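Local coordinates for protein hydrogenase maturation factor (Thermoanaerobacter tengcongensis, PDB 3VTH) that probably transfers the carbamoyl group of carbamoyl phosphate, with ATP, to the C-terminal cysteine of HypE during [NiFe]-hydrogenase maturation, at residues V107-C117 and I134-S144; I548-I559 and A603-V614. All blocks are in the same frame, centred on the assembly; numbering follows the deposited sequence.

Contact 1: V107-C117 and I134-S144; sequences VSPDMGVCEDC and INCTNCGPRFS. With ZN (zinc ion), chain C.
Asp110 reaches across to the start of the 3-10 segment at Phe143-Ser144 and sets a single oxygen, OD1, against three donors. The N-H of Ser144 comes in on its syn lone pair, OD1 to N 3.0 Å, while Arg142 N (2.8 Å from OD1) and the hydroxyl of Ser144 (OG to OD1 2.6 Å) approach from outside the carboxylate plane. CG anti to the carbonyl carbon (chi1 -54°) carries the carboxylate to these donors; OD2, the other oxygen, lies near the plane of the Phe143 ring at its edge, carboxylate and ring planes 56° apart. Replacing this aspartate by alanine is likely to leave the N-H groups of Arg142 and Ser144 and the Ser144 hydroxyl without their common acceptor and let the start of that segment shift. Ser108 O receives Phe143 N, and the Ser108 side chain lies against CB and CG of Arg142. Arg142 bends back over its own segment: NH1 bonds to the carbonyls of Cys139 and Pro141, NH2 to that of Cys136, and NE to Gly22 in the acylphosphatase-like region. Met111 and Gly140 exchange two backbone hydrogen bonds as a lone antiparallel bridge; a CB on Gly140 would run into Asn135. Cys114 and Cys117 face Cys136 and Cys139 in the Cys4 zinc site of the first of two HypF fingers, each SG 2.3 Å from the metal. Ile134 lays CG1 against Cys117 CB, 4.0 Å away. The sulfurs take N-H groups as well: Cys114 N points at Cys139 SG (3.5 Å, 168°), Cys114, the N-cap of helix 115-121, accepts Cys117 N at its SG, and Asn138 N meets Cys136 SG. Four thiolates would leave the site with a net negative charge, which the N-H...S bonds would be expected to offset in part.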
loop_
_atom_site.group_PDB
_atom_site.type_symbol
_atom_site.label_atom_id
_atom_site.label_comp_id
_atom_site.label_asym_id
_atom_site.label_seq_id
_atom_site.Cartn_x
_atom_site.Cartn_y
_atom_site.Cartn_z
ATOM N N VAL A 107 -6.078 0.389 15.371
ATOM C CA VAL A 107 -6.080 -1.072 15.319
ATOM C C VAL A 107 -4.770 -1.542 14.679
ATOM O O VAL A 107 -4.322 -0.979 13.663
ATOM C CB VAL A 107 -7.320 -1.601 14.547
ATOM C CG1 VAL A 107 -7.185 -3.092 14.162
ATOM C CG2 VAL A 107 -8.607 -1.408 15.400
ATOM N N SER A 108 -4.154 -2.554 15.286
ATOM C CA SER A 108 -2.910 -3.119 14.769
ATOM C C SER A 108 -3.089 -3.748 13.382
ATOM O O SER A 108 -4.087 -4.425 13.137
ATOM C CB SER A 108 -2.348 -4.178 15.724
ATOM O OG SER A 108 -1.127 -4.723 15.195
ATOM N N PRO A 109 -2.120 -3.536 12.475
ATOM C CA PRO A 109 -2.127 -4.392 11.281
ATOM C C PRO A 109 -1.871 -5.873 11.630
ATOM O O PRO A 109 -1.392 -6.198 12.727
ATOM C CB PRO A 109 -0.973 -3.840 10.425
ATOM C CG PRO A 109 -0.799 -2.410 10.909
ATOM C CD PRO A 109 -1.101 -2.471 12.392
ATOM N N ASP A 110 -2.224 -6.745 10.696
ATOM C CA ASP A 110 -1.849 -8.160 10.719
ATOM C C ASP A 110 -0.342 -8.329 10.644
ATOM O O ASP A 110 0.331 -7.634 9.871
ATOM C CB ASP A 110 -2.501 -8.863 9.528
ATOM C CG ASP A 110 -3.988 -8.633 9.490
ATOM O OD1 ASP A 110 -4.690 -9.239 10.329
ATOM O OD2 ASP A 110 -4.444 -7.799 8.670
ATOM N N MET A 111 0.186 -9.275 11.417
ATOM C CA MET A 111 1.632 -9.427 11.551
ATOM C C MET A 111 2.126 -10.846 11.260
ATOM O O MET A 111 1.475 -11.814 11.649
ATOM C CB MET A 111 2.082 -8.976 12.961
ATOM C CG MET A 111 1.994 -7.453 13.183
ATOM S SD MET A 111 3.162 -6.519 12.160
ATOM C CE MET A 111 2.412 -4.880 12.146
ATOM N N GLY A 112 3.275 -10.944 10.579
ATOM C CA GLY A 112 3.974 -12.205 10.337
ATOM C C GLY A 112 4.419 -12.916 11.615
ATOM O O GLY A 112 4.569 -12.286 12.663
ATOM N N VAL A 113 4.597 -14.230 11.516
ATOM C CA VAL A 113 4.994 -15.095 12.632
ATOM C C VAL A 113 6.285 -14.578 13.282
ATOM O O VAL A 113 7.262 -14.290 12.585
ATOM C CB VAL A 113 5.217 -16.546 12.155
ATOM C CG1 VAL A 113 5.471 -17.493 13.339
ATOM C CG2 VAL A 113 4.023 -17.039 11.318
ATOM N N CYS A 114 6.271 -14.440 14.609
ATOM C CA CYS A 114 7.465 -14.026 15.358
ATOM C C CYS A 114 8.455 -15.177 15.502
ATOM O O CYS A 114 8.115 -16.342 15.277
ATOM C CB CYS A 114 7.085 -13.462 16.747
ATOM S SG CYS A 114 6.551 -14.699 17.958
ATOM N N GLU A 115 9.687 -14.861 15.883
ATOM C CA GLU A 115 10.699 -15.910 16.027
ATOM C C GLU A 115 10.385 -16.938 17.134
ATOM O O GLU A 115 10.751 -18.094 17.011
ATOM C CB GLU A 115 12.102 -15.315 16.192
ATOM C CG GLU A 115 12.416 -14.759 17.575
ATOM C CD GLU A 115 13.880 -14.327 17.723
ATOM O OE1 GLU A 115 14.783 -15.193 17.668
ATOM O OE2 GLU A 115 14.117 -13.115 17.907
ATOM N N ASP A 116 9.702 -16.525 18.199
ATOM C CA ASP A 116 9.336 -17.463 19.282
ATOM C C ASP A 116 8.289 -18.477 18.831
ATOM O O ASP A 116 8.409 -19.655 19.133
ATOM C CB ASP A 116 8.823 -16.731 20.530
ATOM C CG ASP A 116 9.890 -15.877 21.194
ATOM O OD1 ASP A 116 10.980 -16.392 21.458
ATOM O OD2 ASP A 116 9.642 -14.680 21.436
ATOM N N CYS A 117 7.262 -18.019 18.117
ATOM C CA CYS A 117 6.248 -18.934 17.587
ATOM C C CYS A 117 6.852 -19.877 16.550
ATOM O O CYS A 117 6.505 -21.048 16.510
ATOM C CB CYS A 117 5.060 -18.175 16.981
ATOM S SG CYS A 117 3.980 -17.443 18.252
ATOM N N ILE A 134 -0.563 -21.187 14.986
ATOM C CA ILE A 134 0.251 -20.680 16.089
ATOM C C ILE A 134 0.425 -19.155 16.003
ATOM O O ILE A 134 0.716 -18.618 14.935
ATOM C CB ILE A 134 1.604 -21.417 16.183
ATOM C CG1 ILE A 134 2.323 -21.077 17.498
ATOM C CG2 ILE A 134 2.483 -21.166 14.928
ATOM C CD1 ILE A 134 3.505 -22.036 17.814
ATOM N N ASN A 135 0.178 -18.470 17.126
ATOM C CA ASN A 135 0.442 -17.025 17.239
ATOM C C ASN A 135 0.629 -16.689 18.722
ATOM O O ASN A 135 0.574 -17.581 19.560
ATOM C CB ASN A 135 -0.701 -16.192 16.630
ATOM C CG ASN A 135 -2.074 -16.547 17.224
ATOM O OD1 ASN A 135 -2.190 -17.008 18.368
ATOM N ND2 ASN A 135 -3.116 -16.328 16.444
ATOM N N CYS A 136 0.844 -15.416 19.036
ATOM C CA CYS A 136 1.022 -14.977 20.412
ATOM C C CYS A 136 0.752 -13.476 20.438
ATOM O O CYS A 136 0.277 -12.924 19.449
ATOM C CB CYS A 136 2.450 -15.300 20.895
ATOM S SG CYS A 136 3.760 -14.333 20.096
ATOM N N THR A 137 1.028 -12.816 21.564
ATOM C CA THR A 137 0.794 -11.365 21.656
ATOM C C THR A 137 1.644 -10.556 20.670
ATOM O O THR A 137 1.301 -9.413 20.371
ATOM C CB THR A 137 1.019 -10.810 23.091
ATOM O OG1 THR A 137 2.376 -11.010 23.491
ATOM C CG2 THR A 137 0.118 -11.498 24.078
ATOM N N ASN A 138 2.724 -11.154 20.156
ATOM C CA ASN A 138 3.679 -10.448 19.291
ATOM C C ASN A 138 3.567 -10.717 17.774
ATOM O O ASN A 138 4.415 -10.226 17.005
ATOM C CB ASN A 138 5.130 -10.751 19.733
ATOM C CG ASN A 138 5.454 -10.240 21.129
ATOM O OD1 ASN A 138 5.062 -9.138 21.514
ATOM N ND2 ASN A 138 6.197 -11.044 21.890
ATOM N N CYS A 139 2.559 -11.486 17.353
ATOM C CA CYS A 139 2.405 -11.883 15.939
ATOM C C CYS A 139 1.003 -12.398 15.619
ATOM O O CYS A 139 0.195 -12.627 16.526
ATOM C CB CYS A 139 3.445 -12.951 15.559
ATOM S SG CYS A 139 3.097 -14.671 16.110
ATOM N N GLY A 140 0.714 -12.571 14.331
ATOM C CA GLY A 140 -0.558 -13.151 13.888
ATOM C C GLY A 140 -1.551 -12.119 13.362
ATOM O O GLY A 140 -1.253 -10.918 13.304
ATOM N N PRO A 141 -2.737 -12.581 12.953
ATOM C CA PRO A 141 -3.765 -11.683 12.459
ATOM C C PRO A 141 -4.240 -10.738 13.542
ATOM O O PRO A 141 -4.256 -11.108 14.732
ATOM C CB PRO A 141 -4.906 -12.627 12.060
ATOM C CG PRO A 141 -4.647 -13.878 12.756
ATOM C CD PRO A 141 -3.164 -13.990 12.900
ATOM N N ARG A 142 -4.575 -9.519 13.132
ATOM C CA ARG A 142 -5.158 -8.533 14.017
ATOM C C ARG A 142 -6.330 -7.930 13.256
ATOM O O ARG A 142 -7.435 -8.453 13.317
ATOM C CB ARG A 142 -4.126 -7.474 14.463
ATOM C CG ARG A 142 -3.002 -7.998 15.398
ATOM C CD ARG A 142 -3.546 -8.553 16.738
ATOM N NE ARG A 142 -2.431 -8.894 17.630
ATOM C CZ ARG A 142 -1.803 -10.067 17.656
ATOM N NH1 ARG A 142 -2.171 -11.048 16.844
ATOM N NH2 ARG A 142 -0.784 -10.255 18.495
ATOM N N PHE A 143 -6.080 -6.854 12.509
ATOM C CA PHE A 143 -7.121 -6.218 11.694
ATOM C C PHE A 143 -8.065 -7.208 11.006
ATOM O O PHE A 143 -9.301 -7.105 11.142
ATOM C CB PHE A 143 -6.483 -5.305 10.635
ATOM C CG PHE A 143 -7.484 -4.697 9.699
ATOM C CD1 PHE A 143 -7.445 -4.982 8.343
ATOM C CD2 PHE A 143 -8.493 -3.864 10.184
ATOM C CE1 PHE A 143 -8.392 -4.414 7.468
ATOM C CE2 PHE A 143 -9.447 -3.296 9.315
ATOM C CZ PHE A 143 -9.394 -3.569 7.963
ATOM N N SER A 144 -7.498 -8.180 10.292
ATOM C CA SER A 144 -8.308 -9.121 9.525
ATOM C C SER A 144 -9.379 -9.852 10.347
ATOM O O SER A 144 -10.401 -10.229 9.792
ATOM C CB SER A 144 -7.437 -10.167 8.813
ATOM O OG SER A 144 -6.643 -10.873 9.765
HETATM ZN ZN ZN C . 4.305 -15.189 18.006
HETATM O O HOH W 1 7.398 -13.288 20.610
#

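Contact 2: I548-I559 and A603-V614; sequences IKKIYRTALGFI and AVAALIGVRKEV
Tyr552 turns its ring toward the loop at Lys612-Glu613, with CG between its own backbone N and carbonyl carbon (chi1 62°). Lys612 O lies in plane at the ring edge, 3.2 Å from Tyr552 CD1, and also accepts Tyr552 N. The Lys612 chain folds back over the ring, placing NZ above its face as a cation-pi contact, 4.9 Å from the centroid. Glu613 runs beside both Tyr552 and Lys550, making a long salt bridge to the latter, while Tyr552 OH bonds to Glu577. Ile551 adopts the same kind of first torsion (chi1 71°), which sends CG1 to Ala606 CB (3.9 Å) and CD1 on to Arg611 O; its CG2 meets Val614 CG2 at 4.0 Å, the two side chains crossing at about a right angle. Val614 N donates to Lys549 O. Farther along, Ala555 CB fits against Ala606 and Leu607, and Ala603 CB sits over one face of Phe558, 3.8 Å from its CG. The axes of 551-559 and 603-607 approach to 8.0 Å at a crossing angle of -105°, consistent with the small alanines there. Helix 597-607 ends in a Schellman motif with Gly609 as C-prime residue, and the arrangement is a near-perpendicular helix pair within the second Kae1-like subdomain.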
loop_
_atom_site.group_PDB
_atom_site.type_symbol
_atom_site.label_atom_id
_atom_site.label_comp_id
_atom_site.label_asym_id
_atom_site.label_seq_id
_atom_site.Cartn_x
_atom_site.Cartn_y
_atom_site.Cartn_z
ATOM N N ILE A 548 -5.590 4.365 -24.193
ATOM C CA ILE A 548 -4.976 3.767 -23.006
ATOM C C ILE A 548 -4.272 2.442 -23.356
ATOM O O ILE A 548 -3.097 2.256 -23.025
ATOM C CB ILE A 548 -6.015 3.549 -21.845
ATOM C CG1 ILE A 548 -6.546 4.885 -21.280
ATOM C CG2 ILE A 548 -5.468 2.610 -20.748
ATOM C CD1 ILE A 548 -5.495 5.969 -21.000
ATOM N N LYS A 549 -4.983 1.542 -24.035
ATOM C CA LYS A 549 -4.425 0.237 -24.406
ATOM C C LYS A 549 -3.842 0.135 -25.827
ATOM O O LYS A 549 -2.865 -0.585 -26.041
ATOM C CB LYS A 549 -5.430 -0.891 -24.117
ATOM C CG LYS A 549 -5.511 -1.223 -22.602
ATOM C CD LYS A 549 -6.842 -1.859 -22.183
ATOM C CE LYS A 549 -7.112 -3.164 -22.939
ATOM N NZ LYS A 549 -8.237 -3.923 -22.332
ATOM N N LYS A 550 -4.431 0.846 -26.786
ATOM C CA LYS A 550 -3.860 0.911 -28.137
ATOM C C LYS A 550 -2.925 2.123 -28.238
ATOM O O LYS A 550 -3.296 3.170 -28.773
ATOM C CB LYS A 550 -4.960 0.950 -29.202
ATOM C CG LYS A 550 -5.785 -0.338 -29.290
ATOM C CD LYS A 550 -6.395 -0.517 -30.657
ATOM C CE LYS A 550 -6.777 -1.971 -30.907
ATOM N NZ LYS A 550 -6.480 -2.374 -32.320
ATOM N N ILE A 551 -1.715 1.970 -27.705
ATOM C CA ILE A 551 -0.816 3.104 -27.502
ATOM C C ILE A 551 -0.222 3.702 -28.777
ATOM O O ILE A 551 0.302 4.810 -28.741
ATOM C CB ILE A 551 0.312 2.813 -26.469
ATOM C CG1 ILE A 551 1.340 1.827 -27.023
ATOM C CG2 ILE A 551 -0.283 2.338 -25.126
ATOM C CD1 ILE A 551 2.556 1.657 -26.105
ATOM N N TYR A 552 -0.294 2.987 -29.898
ATOM C CA TYR A 552 0.104 3.608 -31.160
ATOM C C TYR A 552 -0.812 4.802 -31.481
ATOM O O TYR A 552 -0.384 5.744 -32.137
ATOM C CB TYR A 552 0.163 2.599 -32.319
ATOM C CG TYR A 552 -1.163 1.939 -32.637
ATOM C CD1 TYR A 552 -1.565 0.776 -31.971
ATOM C CD2 TYR A 552 -2.012 2.470 -33.618
ATOM C CE1 TYR A 552 -2.787 0.166 -32.268
ATOM C CE2 TYR A 552 -3.229 1.867 -33.922
ATOM C CZ TYR A 552 -3.610 0.719 -33.246
ATOM O OH TYR A 552 -4.817 0.125 -33.542
ATOM N N ARG A 553 -2.053 4.769 -30.982
ATOM C CA ARG A 553 -2.985 5.896 -31.101
ATOM C C ARG A 553 -2.529 7.094 -30.277
ATOM O O ARG A 553 -2.709 8.248 -30.674
ATOM C CB ARG A 553 -4.389 5.489 -30.657
ATOM C CG ARG A 553 -5.052 4.402 -31.515
ATOM C CD ARG A 553 -6.394 3.982 -30.913
ATOM N NE ARG A 553 -7.367 5.079 -30.865
ATOM C CZ ARG A 553 -8.426 5.194 -31.667
ATOM N NH1 ARG A 553 -8.689 4.276 -32.593
ATOM N NH2 ARG A 553 -9.238 6.234 -31.537
ATOM N N THR A 554 -1.944 6.814 -29.118
ATOM C CA THR A 554 -1.374 7.863 -28.293
ATOM C C THR A 554 -0.203 8.495 -29.026
ATOM O O THR A 554 -0.096 9.720 -29.080
ATOM C CB THR A 554 -0.912 7.333 -26.914
ATOM O OG1 THR A 554 -2.065 6.991 -26.148
ATOM C CG2 THR A 554 -0.130 8.407 -26.161
ATOM N N ALA A 555 0.661 7.664 -29.607
ATOM C CA ALA A 555 1.791 8.180 -30.380
ATOM C C ALA A 555 1.327 9.052 -31.551
ATOM O O ALA A 555 1.904 10.107 -31.807
ATOM C CB ALA A 555 2.681 7.045 -30.875
ATOM N N LEU A 556 0.300 8.608 -32.273
ATOM C CA LEU A 556 -0.237 9.400 -33.394
ATOM C C LEU A 556 -0.753 10.772 -32.937
ATOM O O LEU A 556 -0.541 11.796 -33.599
ATOM C CB LEU A 556 -1.345 8.630 -34.115
ATOM C CG LEU A 556 -0.865 7.431 -34.932
ATOM C CD1 LEU A 556 -2.038 6.618 -35.408
ATOM C CD2 LEU A 556 -0.000 7.903 -36.124
ATOM N N GLY A 557 -1.452 10.780 -31.814
ATOM C CA GLY A 557 -1.844 12.029 -31.176
ATOM C C GLY A 557 -0.657 12.950 -30.918
ATOM O O GLY A 557 -0.711 14.140 -31.233
ATOM N N PHE A 558 0.426 12.409 -30.368
ATOM C CA PHE A 558 1.604 13.230 -30.035
ATOM C C PHE A 558 2.293 13.798 -31.282
ATOM O O PHE A 558 2.927 14.867 -31.213
ATOM C CB PHE A 558 2.610 12.444 -29.172
ATOM C CG PHE A 558 2.345 12.537 -27.685
ATOM C CD1 PHE A 558 3.290 13.100 -26.830
ATOM C CD2 PHE A 558 1.130 12.115 -27.148
ATOM C CE1 PHE A 558 3.046 13.204 -25.438
ATOM C CE2 PHE A 558 0.879 12.211 -25.774
ATOM C CZ PHE A 558 1.846 12.770 -24.919
ATOM N N ILE A 559 2.155 13.093 -32.410
ATOM C CA ILE A 559 2.824 13.501 -33.656
ATOM C C ILE A 559 1.872 14.041 -34.725
ATOM O O ILE A 559 2.291 14.246 -35.865
ATOM C CB ILE A 559 3.676 12.345 -34.263
ATOM C CG1 ILE A 559 2.789 11.179 -34.747
ATOM C CG2 ILE A 559 4.740 11.910 -33.260
ATOM C CD1 ILE A 559 3.518 10.124 -35.631
ATOM N N ALA A 603 3.869 7.168 -25.755
ATOM C CA ALA A 603 4.253 7.633 -27.101
ATOM C C ALA A 603 5.672 7.176 -27.489
ATOM O O ALA A 603 5.917 6.707 -28.617
ATOM C CB ALA A 603 4.126 9.166 -27.200
ATOM N N VAL A 604 6.617 7.338 -26.565
ATOM C CA VAL A 604 7.995 6.864 -26.776
ATOM C C VAL A 604 8.042 5.356 -26.983
ATOM O O VAL A 604 8.684 4.877 -27.928
ATOM C CB VAL A 604 8.929 7.243 -25.593
ATOM C CG1 VAL A 604 10.329 6.612 -25.770
ATOM C CG2 VAL A 604 9.017 8.766 -25.460
ATOM N N ALA A 605 7.363 4.603 -26.117
ATOM C CA ALA A 605 7.405 3.132 -26.205
ATOM C C ALA A 605 6.888 2.631 -27.570
ATOM O O ALA A 605 7.487 1.732 -28.180
ATOM C CB ALA A 605 6.632 2.490 -25.063
ATOM N N ALA A 606 5.802 3.243 -28.044
ATOM C CA ALA A 606 5.204 2.902 -29.341
ATOM C C ALA A 606 6.123 3.272 -30.511
ATOM O O ALA A 606 6.294 2.499 -31.449
ATOM C CB ALA A 606 3.839 3.596 -29.498
ATOM N N LEU A 607 6.718 4.459 -30.424
ATOM C CA LEU A 607 7.551 4.992 -31.489
ATOM C C LEU A 607 8.809 4.185 -31.682
ATOM O O LEU A 607 9.258 4.013 -32.814
ATOM C CB LEU A 607 7.910 6.459 -31.233
ATOM C CG LEU A 607 6.819 7.450 -31.652
ATOM C CD1 LEU A 607 7.112 8.845 -31.098
ATOM C CD2 LEU A 607 6.685 7.490 -33.187
ATOM N N ILE A 608 9.401 3.705 -30.591
ATOM C CA ILE A 608 10.611 2.886 -30.738
ATOM C C ILE A 608 10.315 1.384 -30.741
ATOM O O ILE A 608 11.222 0.558 -30.619
ATOM C CB ILE A 608 11.739 3.296 -29.764
ATOM C CG1 ILE A 608 11.388 2.941 -28.310
ATOM C CG2 ILE A 608 12.018 4.813 -29.906
ATOM C CD1 ILE A 608 12.551 3.143 -27.344
ATOM N N GLY A 609 9.042 1.042 -30.904
ATOM C CA GLY A 609 8.645 -0.347 -31.098
ATOM C C GLY A 609 8.791 -1.254 -29.890
ATOM O O GLY A 609 8.983 -2.463 -30.051
ATOM N N VAL A 610 8.670 -0.707 -28.697
ATOM C CA VAL A 610 8.635 -1.507 -27.492
ATOM C C VAL A 610 7.371 -2.340 -27.458
ATOM O O VAL A 610 7.411 -3.494 -27.233
ATOM C CB VAL A 610 8.749 -0.639 -26.249
ATOM C CG1 VAL A 610 8.478 -1.404 -24.986
ATOM C CG2 VAL A 610 10.073 -0.029 -26.176
ATOM N N ARG A 611 6.255 -1.706 -27.695
ATOM C CA ARG A 611 4.921 -2.296 -27.766
ATOM C C ARG A 611 4.028 -1.375 -28.597
ATOM O O ARG A 611 4.259 -0.174 -28.632
ATOM C CB ARG A 611 4.317 -2.440 -26.351
ATOM C CG ARG A 611 4.585 -3.803 -25.721
ATOM C CD ARG A 611 3.888 -3.977 -24.379
ATOM N NE ARG A 611 3.997 -5.376 -23.946
ATOM C CZ ARG A 611 3.016 -6.270 -24.041
ATOM N NH1 ARG A 611 1.833 -5.923 -24.539
ATOM N NH2 ARG A 611 3.215 -7.512 -23.626
ATOM N N LYS A 612 3.009 -1.923 -29.253
ATOM C CA LYS A 612 2.007 -1.074 -29.904
ATOM C C LYS A 612 0.695 -1.123 -29.144
ATOM O O LYS A 612 -0.127 -0.210 -29.245
ATOM C CB LYS A 612 1.784 -1.461 -31.369
ATOM C CG LYS A 612 3.037 -1.392 -32.251
ATOM C CD LYS A 612 2.811 -0.537 -33.514
ATOM C CE LYS A 612 1.846 -1.186 -34.500
ATOM N NZ LYS A 612 1.455 -0.239 -35.596
ATOM N N GLU A 613 0.506 -2.201 -28.387
ATOM C CA GLU A 613 -0.689 -2.387 -27.575
ATOM C C GLU A 613 -0.299 -2.939 -26.208
ATOM O O GLU A 613 0.646 -3.713 -26.095
ATOM C CB GLU A 613 -1.678 -3.330 -28.270
ATOM C CG GLU A 613 -1.931 -2.971 -29.746
ATOM C CD GLU A 613 -3.074 -3.750 -30.373
ATOM O OE1 GLU A 613 -2.925 -4.166 -31.537
ATOM O OE2 GLU A 613 -4.114 -3.943 -29.704
ATOM N N VAL A 614 -1.028 -2.528 -25.181
ATOM C CA VAL A 614 -0.758 -2.967 -23.816
ATOM C C VAL A 614 -1.979 -3.641 -23.176
ATOM O O VAL A 614 -3.130 -3.376 -23.555
ATOM C CB VAL A 614 -0.241 -1.815 -22.907
ATOM C CG1 VAL A 614 1.089 -1.232 -23.459
ATOM C CG2 VAL A 614 -1.293 -0.732 -22.738
#

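Overall arrangement
From the N terminus, the chain passes through the acylphosphatase-like region to contact 1, where 107-117 and 134-144 close a loop of 16 intervening residues, the first zinc finger. Val113 and Ile134 touch Pro312 of helix 312-320, and Val107 and Phe143 touch Leu449 of helix 433-449, so this part packs on both the YrdC-like and first Kae1-like regions, which follow the second finger. Contact 2 then joins 548-559 to 603-614 across 43 mostly helical residues of the second Kae1-like subdomain, with the side chain of Ile548 about 7 Å from the bound phosphomethylphosphonic acid adenosyl ester. The loops are in series, neither nested nor crossed; the centres of contacts 1 and 2 are about 46 Å apart.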